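PDB 5GXX: glucanase, which probably hydrolyses internal beta-1,4-glucosidic bonds of cellulose as a family 9 endoglucanase of the cellulosome. Local coordinates for residues G141-G146 / Y191-G196; D106-Q111 / G146-A151. The protein carries 1 engineered substitution. All coordinates share one frame; numbering follows the deposited sequence.

Contact 1: residues G141-G146 / Y191-G196; sequences GSAVVG and YSSHSG. With CA (calcium ion), chain C.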
# COMPACT_ATOMS: atom_id res chain seq x y z
N GLY A 141 8.68 -4.01 44.97
CA GLY A 141 8.02 -2.78 45.42
C GLY A 141 7.18 -3.01 46.66
O GLY A 141 6.33 -3.89 46.70
N SER A 142 7.43 -2.20 47.69
CA SER A 142 6.76 -2.36 48.97
C SER A 142 5.23 -2.22 48.85
O SER A 142 4.50 -2.96 49.51
CB SER A 142 7.36 -1.44 50.04
OG SER A 142 8.70 -1.82 50.41
N ALA A 143 4.75 -1.29 48.03
CA ALA A 143 3.30 -1.10 47.84
C ALA A 143 2.67 -2.34 47.20
O ALA A 143 1.76 -2.94 47.76
CB ALA A 143 3.02 0.14 47.00
N VAL A 144 3.20 -2.76 46.05
CA VAL A 144 2.60 -3.90 45.37
C VAL A 144 2.75 -5.18 46.20
O VAL A 144 1.78 -5.94 46.34
CB VAL A 144 3.06 -4.05 43.90
CG1 VAL A 144 4.53 -4.45 43.81
CG2 VAL A 144 2.17 -5.04 43.15
N VAL A 145 3.94 -5.43 46.75
CA VAL A 145 4.10 -6.63 47.56
C VAL A 145 3.30 -6.60 48.87
O VAL A 145 2.80 -7.63 49.31
CB VAL A 145 5.61 -6.91 47.86
CG1 VAL A 145 5.80 -8.15 48.74
CG2 VAL A 145 6.40 -7.10 46.56
N GLY A 146 3.17 -5.42 49.47
CA GLY A 146 2.41 -5.28 50.70
C GLY A 146 0.93 -5.53 50.45
O GLY A 146 0.24 -6.15 51.27
N TYR A 191 -0.85 2.60 37.15
CA TYR A 191 -1.04 2.43 38.59
C TYR A 191 0.23 2.84 39.37
O TYR A 191 0.79 2.06 40.14
CB TYR A 191 -1.47 0.99 38.91
CG TYR A 191 -2.88 0.71 38.41
CD1 TYR A 191 -3.99 1.15 39.12
CD2 TYR A 191 -3.10 0.02 37.22
CE1 TYR A 191 -5.28 0.93 38.66
CE2 TYR A 191 -4.41 -0.22 36.75
CZ TYR A 191 -5.48 0.23 37.49
OH TYR A 191 -6.77 0.00 37.05
N SER A 192 0.68 4.07 39.15
CA SER A 192 1.81 4.62 39.89
C SER A 192 1.54 4.61 41.40
O SER A 192 0.38 4.80 41.80
CB SER A 192 2.11 6.05 39.42
OG SER A 192 2.76 6.04 38.16
N SER A 193 2.57 4.37 42.21
CA SER A 193 2.42 4.48 43.66
C SER A 193 2.43 5.97 44.02
O SER A 193 3.46 6.64 43.95
CB SER A 193 3.54 3.72 44.40
OG SER A 193 3.40 3.82 45.81
N HIS A 194 1.26 6.51 44.35
CA HIS A 194 1.13 7.95 44.63
C HIS A 194 1.38 8.27 46.10
O HIS A 194 2.06 9.23 46.43
CB HIS A 194 -0.26 8.44 44.24
CG HIS A 194 -0.59 8.21 42.80
ND1 HIS A 194 0.03 8.90 41.78
CD2 HIS A 194 -1.42 7.33 42.20
CE1 HIS A 194 -0.43 8.47 40.62
NE2 HIS A 194 -1.30 7.50 40.85
N SER A 195 0.77 7.48 46.97
CA SER A 195 0.77 7.75 48.40
C SER A 195 2.04 7.21 49.07
O SER A 195 2.28 7.48 50.24
CB SER A 195 -0.46 7.13 49.06
OG SER A 195 -0.55 5.75 48.74
N GLY A 196 2.84 6.43 48.35
CA GLY A 196 3.94 5.72 48.97
C GLY A 196 3.50 4.35 49.47
O GLY A 196 2.40 3.87 49.14
CA CA C . 0.15 3.34 48.97
O HOH W 1 0.85 3.57 46.82

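Contact 2: residues D106-Q111 / G146-A151; sequences DSVVYQ and GQMAAA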
# COMPACT_ATOMS: atom_id res chain seq x y z
N ASP A 106 12.85 -13.63 46.67
CA ASP A 106 13.36 -12.32 47.06
C ASP A 106 12.66 -11.22 46.25
O ASP A 106 13.04 -10.05 46.31
CB ASP A 106 14.85 -12.31 46.74
CG ASP A 106 15.14 -12.95 45.38
OD1 ASP A 106 14.72 -12.36 44.35
OD2 ASP A 106 15.73 -14.06 45.34
N SER A 107 11.67 -11.63 45.47
CA SER A 107 10.96 -10.76 44.53
C SER A 107 9.68 -11.46 44.09
O SER A 107 9.45 -12.62 44.41
CB SER A 107 11.83 -10.43 43.32
OG SER A 107 12.34 -11.61 42.72
N VAL A 108 8.82 -10.74 43.37
CA VAL A 108 7.61 -11.33 42.81
C VAL A 108 7.48 -10.86 41.37
O VAL A 108 8.03 -9.82 41.02
CB VAL A 108 6.32 -10.93 43.61
CG1 VAL A 108 6.41 -11.43 45.05
CG2 VAL A 108 6.06 -9.42 43.56
N VAL A 109 6.77 -11.63 40.54
CA VAL A 109 6.24 -11.14 39.28
C VAL A 109 5.12 -10.18 39.68
O VAL A 109 4.19 -10.60 40.38
CB VAL A 109 5.63 -12.26 38.41
CG1 VAL A 109 4.92 -11.67 37.20
CG2 VAL A 109 6.72 -13.23 37.95
N TYR A 110 5.21 -8.92 39.26
CA TYR A 110 4.21 -7.92 39.65
C TYR A 110 3.39 -7.34 38.50
O TYR A 110 2.51 -6.51 38.74
CB TYR A 110 4.87 -6.79 40.47
CG TYR A 110 5.71 -5.79 39.70
CD1 TYR A 110 7.08 -6.02 39.48
CD2 TYR A 110 5.17 -4.59 39.24
CE1 TYR A 110 7.86 -5.08 38.80
CE2 TYR A 110 5.93 -3.65 38.54
CZ TYR A 110 7.29 -3.90 38.34
OH TYR A 110 8.05 -2.97 37.65
N GLN A 111 3.68 -7.76 37.28
CA GLN A 111 2.90 -7.33 36.13
C GLN A 111 3.05 -8.32 34.98
O GLN A 111 4.12 -8.86 34.75
CB GLN A 111 3.34 -5.93 35.70
CG GLN A 111 2.49 -5.31 34.60
CD GLN A 111 2.73 -3.83 34.44
OE1 GLN A 111 2.80 -3.08 35.41
NE2 GLN A 111 2.82 -3.40 33.19
N GLY A 146 3.17 -5.42 49.47
CA GLY A 146 2.41 -5.28 50.70
C GLY A 146 0.93 -5.53 50.45
O GLY A 146 0.24 -6.15 51.27
N GLN A 147 0.44 -5.04 49.32
CA GLN A 147 -0.96 -5.29 48.94
C GLN A 147 -1.21 -6.76 48.64
O GLN A 147 -2.24 -7.31 49.06
CB GLN A 147 -1.40 -4.39 47.77
CG GLN A 147 -2.91 -4.40 47.46
CD GLN A 147 -3.77 -3.93 48.62
OE1 GLN A 147 -4.61 -4.69 49.11
NE2 GLN A 147 -3.57 -2.70 49.08
N MET A 148 -0.26 -7.42 47.98
CA MET A 148 -0.39 -8.85 47.73
C MET A 148 -0.43 -9.60 49.07
O MET A 148 -1.22 -10.53 49.24
CB MET A 148 0.74 -9.37 46.84
CG MET A 148 0.74 -8.77 45.43
SD MET A 148 2.29 -9.06 44.51
CE MET A 148 2.32 -10.86 44.40
N ALA A 149 0.38 -9.16 50.02
CA ALA A 149 0.38 -9.76 51.36
C ALA A 149 -0.97 -9.60 52.05
O ALA A 149 -1.48 -10.55 52.64
CB ALA A 149 1.45 -9.13 52.23
N ALA A 150 -1.54 -8.39 51.97
CA ALA A 150 -2.81 -8.09 52.62
C ALA A 150 -3.92 -8.97 52.06
O ALA A 150 -4.73 -9.52 52.81
CB ALA A 150 -3.15 -6.62 52.43
N ALA A 151 -3.96 -9.09 50.73
CA ALA A 151 -4.98 -9.90 50.06
C ALA A 151 -4.91 -11.34 50.52
O ALA A 151 -5.92 -11.98 50.84
CB ALA A 151 -4.80 -9.82 48.56

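Contact 1: residues G141-G146 / Y191-G196
A calcium-binding loop of the family 9 glycosyl hydrolase domain, the connection between helices 162-178 and 198-212, here meets the first turn of helix 142-158, where A143 faces S193 and G196. The contact is small and has no direct hydrogen bond across it. A143 CB lies 3.9 Å from S193 OG, and A143 CB is 4.3 Å from G196 O, so a methyl group rests beside two oxygens whose bonding is directed to other partners. With chi1 at -180° the hydroxyl of S193 lies opposite its backbone N, where it meets the A143 methyl and accepts a hydrogen bond of 2.8 Å from a water; it is also hydrogen-bonded to D181. The same water is a ligand of the calcium ion, which makes S193 a second-shell residue of the site. S195 and G196 bind the metal directly, one through its hydroxyl and the other through its backbone carbonyl; D199, E200 and D246 complete the protein ligands. G196 has a positive phi of 90°, a backbone shape that would push any side chain into the carbonyl oxygen of S195. On the helix side, G141 is the N-cap residue, and its carbonyl receives V145 N in the first helical turn. The calcium ion stands 2.3 Å from G196 O and 2.5 Å from S195 OG.

Contact 2: residues D106-Q111 / G146-A151
Buried apolar packing joins strand 108-112, the middle strand of a small three-stranded antiparallel sheet, to helix 142-158 in the catalytic domain; V108 and M148 carry it. The two side chains reach toward each other and meet tip to tip. V108 CG2 lies 3.9 Å from M148 SD, and the terminal methyl M148 CE is 4.1 Å from V108 CB, so the thioether end rests against the valine's branch point and both of its methyls. The methionine leaves the helix extended through chi2 (166°) and then bends at chi3 (62°), which lays the SD-CE bond alongside the end of the valine. There CE also comes within 4.4 Å of V109 O, a loose approach to the backbone. Y171 of helix 162-178 touches both V108 and M148 and extends the apolar cluster, while N58 at the start of helix 58-75 also packs on the methionine. Backbone bonds of the strand go to other partners, V108 to G139 and Y110 to F137 of the neighbouring strand, V109 to C102. With no hydrogen bond or salt bridge between the two segments, their direct contact depends on van der Waals packing and the burial of apolar surface, the thioether lying against a branched valine.

How the contacts relate
Of the parts joined here, strand 108-112 comes first from the N terminus, then helix 142-158, and then the calcium loop before helix 198-212. Contact 2 closes a loop of 34 residues between 106-111 and 146-151; contact 1 closes one of 44 residues, mostly helical, between 141-146 and 191-196. Their segments alternate along the chain, so the two closures cross, sharing G146. Helix 142-158 is common to both: A143 in its first turn meets the loop and M148, further along, the strand, which V144 and V145 also touch. The contacts thus meet directly, V145 CG2 packing 3.8 Å from V108 CG2. Together they tie the small sheet and the calcium site to one helix.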